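Local coordinates for Exo beta-1,2-glucooligosaccharide sophorohydrolase (non-reducing end) (Parabacteroides distasonis ATCC 8503, PDB 5Z06), which hydrolyses linear beta-1,2-glucans and beta-1,2-glucooligosaccharides of four or more units, releasing sophorose from the non-reducing end, at residues H638-D650 / L654-Q668. Residues are numbered along the deposited sequence; the frame is centred on the assembly and turned at random.
Sequences HGSFLWGEYGFRD and LTVNWVSPLFMGLNQ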
loop_
_atom_site.group_PDB
_atom_site.type_symbol
_atom_site.label_atom_id
_atom_site.label_comp_id
_atom_site.label_asym_id
_atom_site.label_seq_id
_atom_site.Cartn_x
_atom_site.Cartn_y
_atom_site.Cartn_z
ATOM N N HIS A 638 13.430 -5.453 10.571
ATOM C CA HIS A 638 12.568 -4.282 10.351
ATOM C C HIS A 638 11.118 -4.435 10.742
ATOM O O HIS A 638 10.345 -3.522 10.539
ATOM C CB HIS A 638 12.656 -3.838 8.896
ATOM C CG HIS A 638 14.050 -3.582 8.463
ATOM N ND1 HIS A 638 14.959 -2.935 9.270
ATOM C CD2 HIS A 638 14.717 -3.942 7.344
ATOM C CE1 HIS A 638 16.125 -2.884 8.652
ATOM N NE2 HIS A 638 16.003 -3.480 7.478
ATOM N N GLY A 639 10.751 -5.558 11.329
ATOM C CA GLY A 639 9.356 -5.857 11.550
ATOM C C GLY A 639 8.656 -4.908 12.475
ATOM O O GLY A 639 7.489 -4.647 12.272
ATOM N N SER A 640 9.368 -4.371 13.470
ATOM C CA SER A 640 8.783 -3.392 14.399
ATOM C C SER A 640 8.035 -2.270 13.704
ATOM O O SER A 640 7.002 -1.827 14.184
ATOM C CB SER A 640 9.868 -2.783 15.276
ATOM O OG SER A 640 10.825 -2.184 14.455
ATOM N N PHE A 641 8.565 -1.813 12.570
ATOM C CA PHE A 641 7.881 -0.819 11.737
ATOM C C PHE A 641 7.369 -1.352 10.427
ATOM O O PHE A 641 6.444 -0.792 9.894
ATOM C CB PHE A 641 8.784 0.388 11.454
ATOM C CG PHE A 641 9.975 0.081 10.594
ATOM C CD1 PHE A 641 9.888 0.158 9.212
ATOM C CD2 PHE A 641 11.193 -0.235 11.167
ATOM C CE1 PHE A 641 10.981 -0.097 8.420
ATOM C CE2 PHE A 641 12.293 -0.522 10.374
ATOM C CZ PHE A 641 12.183 -0.443 9.000
ATOM N N LEU A 642 7.979 -2.405 9.891
ATOM C CA LEU A 642 7.689 -2.852 8.534
ATOM C C LEU A 642 6.657 -3.975 8.432
ATOM O O LEU A 642 6.069 -4.162 7.376
ATOM C CB LEU A 642 8.980 -3.277 7.842
ATOM C CG LEU A 642 8.954 -3.470 6.335
ATOM C CD1 LEU A 642 8.466 -2.203 5.670
ATOM C CD2 LEU A 642 10.350 -3.788 5.834
ATOM N N TRP A 643 6.451 -4.739 9.507
ATOM C CA TRP A 643 5.489 -5.847 9.492
ATOM C C TRP A 643 4.170 -5.394 10.084
ATOM O O TRP A 643 4.130 -4.868 11.168
ATOM C CB TRP A 643 6.002 -7.021 10.277
ATOM C CG TRP A 643 5.059 -8.138 10.286
ATOM C CD1 TRP A 643 4.295 -8.531 11.323
ATOM C CD2 TRP A 643 4.775 -9.025 9.204
ATOM N NE1 TRP A 643 3.532 -9.614 10.967
ATOM C CE2 TRP A 643 3.818 -9.952 9.671
ATOM C CE3 TRP A 643 5.255 -9.148 7.895
ATOM C CZ2 TRP A 643 3.316 -10.986 8.875
ATOM C CZ3 TRP A 643 4.753 -10.181 7.085
ATOM C CH2 TRP A 643 3.789 -11.091 7.590
ATOM N N GLY A 644 3.100 -5.614 9.357
ATOM C CA GLY A 644 1.802 -5.149 9.747
ATOM C C GLY A 644 0.756 -6.229 9.529
ATOM O O GLY A 644 1.079 -7.392 9.217
ATOM N N GLU A 645 -0.493 -5.782 9.603
ATOM C CA GLU A 645 -1.668 -6.643 9.676
ATOM C C GLU A 645 -1.944 -7.329 8.365
ATOM O O GLU A 645 -2.543 -8.422 8.351
ATOM C CB GLU A 645 -2.897 -5.818 10.074
ATOM C CG GLU A 645 -2.865 -5.301 11.507
ATOM C CD GLU A 645 -1.964 -4.105 11.733
ATOM O OE1 GLU A 645 -1.443 -3.521 10.774
ATOM O OE2 GLU A 645 -1.809 -3.733 12.896
ATOM N N TYR A 646 -1.537 -6.679 7.262
ATOM C CA TYR A 646 -1.750 -7.221 5.936
ATOM C C TYR A 646 -0.447 -7.575 5.235
ATOM O O TYR A 646 -0.382 -7.594 4.019
ATOM C CB TYR A 646 -2.605 -6.284 5.105
ATOM C CG TYR A 646 -4.045 -6.142 5.554
ATOM C CD1 TYR A 646 -4.745 -7.192 6.156
ATOM C CD2 TYR A 646 -4.719 -4.967 5.355
ATOM C CE1 TYR A 646 -6.050 -7.028 6.556
ATOM C CE2 TYR A 646 -6.031 -4.816 5.735
ATOM C CZ TYR A 646 -6.682 -5.849 6.328
ATOM O OH TYR A 646 -7.972 -5.666 6.699
ATOM N N GLY A 647 0.566 -7.923 6.016
ATOM C CA GLY A 647 1.864 -8.290 5.494
ATOM C C GLY A 647 2.759 -7.095 5.712
ATOM O O GLY A 647 2.516 -6.272 6.596
ATOM N N PHE A 648 3.783 -6.974 4.896
ATOM C CA PHE A 648 4.712 -5.877 5.077
ATOM C C PHE A 648 4.081 -4.607 4.592
ATOM O O PHE A 648 3.311 -4.612 3.638
ATOM C CB PHE A 648 6.032 -6.107 4.364
ATOM C CG PHE A 648 6.769 -7.297 4.856
ATOM C CD1 PHE A 648 7.586 -7.204 5.965
ATOM C CD2 PHE A 648 6.674 -8.514 4.199
ATOM C CE1 PHE A 648 8.286 -8.308 6.406
ATOM C CE2 PHE A 648 7.364 -9.623 4.654
ATOM C CZ PHE A 648 8.166 -9.516 5.756
ATOM N N ARG A 649 4.449 -3.512 5.233
ATOM C CA ARG A 649 4.014 -2.215 4.763
ATOM C C ARG A 649 4.536 -1.971 3.367
ATOM O O ARG A 649 5.513 -2.560 2.944
ATOM C CB ARG A 649 4.442 -1.123 5.727
ATOM C CG ARG A 649 3.777 -1.331 7.065
ATOM C CD ARG A 649 3.994 -0.188 8.019
ATOM N NE ARG A 649 3.507 -0.601 9.322
ATOM C CZ ARG A 649 2.229 -0.598 9.679
ATOM N NH1 ARG A 649 1.275 -0.184 8.836
ATOM N NH2 ARG A 649 1.907 -1.008 10.896
ATOM N N ASP A 650 3.852 -1.120 2.638
ATOM C CA ASP A 650 4.098 -0.994 1.213
ATOM C C ASP A 650 5.535 -0.657 0.842
ATOM O O ASP A 650 6.055 -1.161 -0.150
ATOM C CB ASP A 650 3.195 0.056 0.626
ATOM C CG ASP A 650 3.133 -0.022 -0.863
ATOM O OD1 ASP A 650 2.927 -1.143 -1.371
ATOM O OD2 ASP A 650 3.272 1.038 -1.520
ATOM N N LEU A 654 14.675 3.932 5.152
ATOM C CA LEU A 654 15.459 4.124 6.374
ATOM C C LEU A 654 16.289 5.401 6.301
ATOM O O LEU A 654 16.600 5.984 7.332
ATOM C CB LEU A 654 16.351 2.928 6.675
ATOM C CG LEU A 654 15.565 1.656 7.005
ATOM C CD1 LEU A 654 16.528 0.489 7.132
ATOM C CD2 LEU A 654 14.743 1.834 8.275
ATOM N N THR A 655 16.592 5.867 5.101
ATOM C CA THR A 655 17.459 7.032 4.955
ATOM C C THR A 655 16.784 8.275 5.472
ATOM O O THR A 655 17.410 9.056 6.168
ATOM C CB THR A 655 17.937 7.178 3.503
ATOM O OG1 THR A 655 18.617 5.976 3.143
ATOM C CG2 THR A 655 18.899 8.372 3.329
ATOM N N VAL A 656 15.497 8.429 5.162
ATOM C CA VAL A 656 14.719 9.556 5.645
ATOM C C VAL A 656 13.786 9.199 6.802
ATOM O O VAL A 656 13.009 10.050 7.262
ATOM C CB VAL A 656 13.913 10.212 4.493
ATOM C CG1 VAL A 656 14.824 10.534 3.330
ATOM C CG2 VAL A 656 12.763 9.345 4.029
ATOM N N ASN A 657 13.847 7.948 7.257
ATOM C CA ASN A 657 13.058 7.461 8.396
ATOM C C ASN A 657 11.542 7.568 8.148
ATOM O O ASN A 657 10.792 8.228 8.873
ATOM C CB ASN A 657 13.439 8.145 9.708
ATOM C CG ASN A 657 12.949 7.360 10.896
ATOM O OD1 ASN A 657 13.012 6.158 10.870
ATOM N ND2 ASN A 657 12.397 8.024 11.894
ATOM N N TRP A 658 11.132 6.875 7.092
ATOM C CA TRP A 658 9.773 6.858 6.598
ATOM C C TRP A 658 9.336 5.405 6.358
ATOM O O TRP A 658 10.108 4.568 5.916
ATOM C CB TRP A 658 9.714 7.650 5.296
ATOM C CG TRP A 658 8.380 7.654 4.657
ATOM C CD1 TRP A 658 7.362 8.527 4.877
ATOM C CD2 TRP A 658 7.908 6.717 3.698
ATOM N NE1 TRP A 658 6.279 8.201 4.098
ATOM C CE2 TRP A 658 6.592 7.096 3.359
ATOM C CE3 TRP A 658 8.473 5.600 3.083
ATOM C CZ2 TRP A 658 5.837 6.399 2.438
ATOM C CZ3 TRP A 658 7.729 4.910 2.176
ATOM C CH2 TRP A 658 6.418 5.313 1.857
ATOM N N VAL A 659 8.086 5.125 6.657
ATOM C CA VAL A 659 7.436 3.906 6.214
ATOM C C VAL A 659 6.051 4.266 5.713
ATOM O O VAL A 659 5.414 5.195 6.183
ATOM C CB VAL A 659 7.408 2.826 7.321
ATOM C CG1 VAL A 659 6.580 3.278 8.512
ATOM C CG2 VAL A 659 6.880 1.493 6.774
ATOM N N SER A 660 5.605 3.527 4.726
ATOM C CA SER A 660 4.337 3.777 4.114
ATOM C C SER A 660 3.222 3.610 5.120
ATOM O O SER A 660 3.250 2.678 5.930
ATOM C CB SER A 660 4.123 2.796 2.976
ATOM O OG SER A 660 2.880 3.014 2.414
ATOM N N PRO A 661 2.214 4.509 5.071
ATOM C CA PRO A 661 1.036 4.327 5.933
ATOM C C PRO A 661 0.010 3.348 5.382
ATOM O O PRO A 661 -1.038 3.205 5.975
ATOM C CB PRO A 661 0.440 5.732 5.998
ATOM C CG PRO A 661 0.844 6.372 4.700
ATOM C CD PRO A 661 2.099 5.702 4.216
ATOM N N LEU A 662 0.301 2.657 4.278
ATOM C CA LEU A 662 -0.704 1.849 3.606
ATOM C C LEU A 662 -0.196 0.474 3.223
ATOM O O LEU A 662 1.015 0.201 3.199
ATOM C CB LEU A 662 -1.265 2.585 2.357
ATOM C CG LEU A 662 -0.330 3.168 1.296
ATOM C CD1 LEU A 662 0.331 2.097 0.447
ATOM C CD2 LEU A 662 -1.125 4.063 0.370
ATOM N N PHE A 663 -1.165 -0.370 2.915
ATOM C CA PHE A 663 -0.952 -1.578 2.181
ATOM C C PHE A 663 -1.587 -1.381 0.830
ATOM O O PHE A 663 -2.706 -0.846 0.713
ATOM C CB PHE A 663 -1.613 -2.731 2.901
ATOM C CG PHE A 663 -1.106 -2.909 4.279
ATOM C CD1 PHE A 663 0.058 -3.611 4.502
ATOM C CD2 PHE A 663 -1.765 -2.319 5.347
ATOM C CE1 PHE A 663 0.555 -3.744 5.781
ATOM C CE2 PHE A 663 -1.284 -2.463 6.627
ATOM C CZ PHE A 663 -0.120 -3.171 6.849
ATOM N N MET A 664 -0.911 -1.873 -0.184
ATOM C CA MET A 664 -1.286 -1.578 -1.558
ATOM C C MET A 664 -1.790 -2.862 -2.188
ATOM O O MET A 664 -1.139 -3.882 -2.092
ATOM C CB MET A 664 -0.061 -1.062 -2.287
ATOM C CG MET A 664 -0.356 -0.367 -3.581
ATOM S SD MET A 664 -1.073 1.259 -3.350
ATOM C CE MET A 664 -1.457 1.542 -5.078
ATOM N N GLY A 665 -2.961 -2.792 -2.820
ATOM C CA GLY A 665 -3.566 -3.939 -3.514
ATOM C C GLY A 665 -2.646 -4.557 -4.540
ATOM O O GLY A 665 -2.590 -5.789 -4.675
ATOM N N LEU A 666 -1.940 -3.707 -5.280
ATOM C CA LEU A 666 -1.002 -4.185 -6.279
ATOM C C LEU A 666 0.169 -4.955 -5.699
ATOM O O LEU A 666 0.741 -5.793 -6.397
ATOM C CB LEU A 666 -0.413 -3.016 -7.079
ATOM C CG LEU A 666 -1.246 -2.342 -8.149
ATOM C CD1 LEU A 666 -0.451 -1.149 -8.619
ATOM C CD2 LEU A 666 -1.504 -3.296 -9.301
ATOM N N ASN A 667 0.567 -4.646 -4.470
ATOM C CA ASN A 667 1.862 -5.099 -3.965
ATOM C C ASN A 667 1.805 -6.299 -3.037
ATOM O O ASN A 667 2.810 -6.988 -2.856
ATOM C CB ASN A 667 2.582 -3.935 -3.289
ATOM C CG ASN A 667 2.982 -2.850 -4.284
ATOM O OD1 ASN A 667 3.014 -3.103 -5.468
ATOM N ND2 ASN A 667 3.301 -1.655 -3.806
ATOM N N GLN A 668 0.657 -6.575 -2.457
ATOM C CA GLN A 668 0.626 -7.649 -1.447
ATOM C C GLN A 668 0.422 -8.983 -2.119
ATOM O O GLN A 668 1.089 -9.949 -1.778
ATOM C CB GLN A 668 -0.449 -7.406 -0.382
ATOM C CG GLN A 668 -0.336 -6.140 0.459
ATOM C CD GLN A 668 1.041 -5.910 1.037
ATOM O OE1 GLN A 668 1.911 -5.411 0.339
ATOM N NE2 GLN A 668 1.256 -6.306 2.307
HETATM O O HOH W 1 4.409 -5.179 1.018
HETATM O O HOH W 2 1.396 0.587 6.179
HETATM O O HOH W 3 1.675 -2.790 0.118
HETATM O O HOH W 4 3.744 3.354 -0.292
#
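A single side-chain nitrogen, Q668 NE2, donates to two carbonyls on either side of G647: Y646 O within the type I turn G644–G647, and F648 O just after it. Q668 NE2 bonds Y646 O at 2.7 Å, nearly straight (163°) and from above its carbonyl plane, and F648 O at 3.0 Å with a more bent geometry. Between these two carbonyls lies G647, where a side chain would collide with the same amide. The F663 ring packs against the turn: Y646 CB sits over one face, 3.8 Å from the ring centroid, and the Y646 ring turns its edge to that face in a T-shaped pair, whereas G647 O approaches the rim, 3.3 Å from F663 CE1. On the opposite face lies a water bound by R649 NH1, which it links to S660 O. Further along, D650 has CG anti to its backbone N (chi1 -165°), which brings D650 OD1 to N667 ND2 in a short bond (2.5 Å) through the syn lone pair, while its own N bonds to L662 O. The methyl V659 CG2 rests against R649 CD at 3.6 Å. Replacing Q668 by alanine is likely to leave Y646 O and F648 O without the amide they share. Strand 663-664 pairs antiparallel with strand 313-314 through F663 and I314, and in this buried contact amides, a carboxylate and bridging waters satisfy polar groups that the surrounding aromatic and aliphatic side chains cannot.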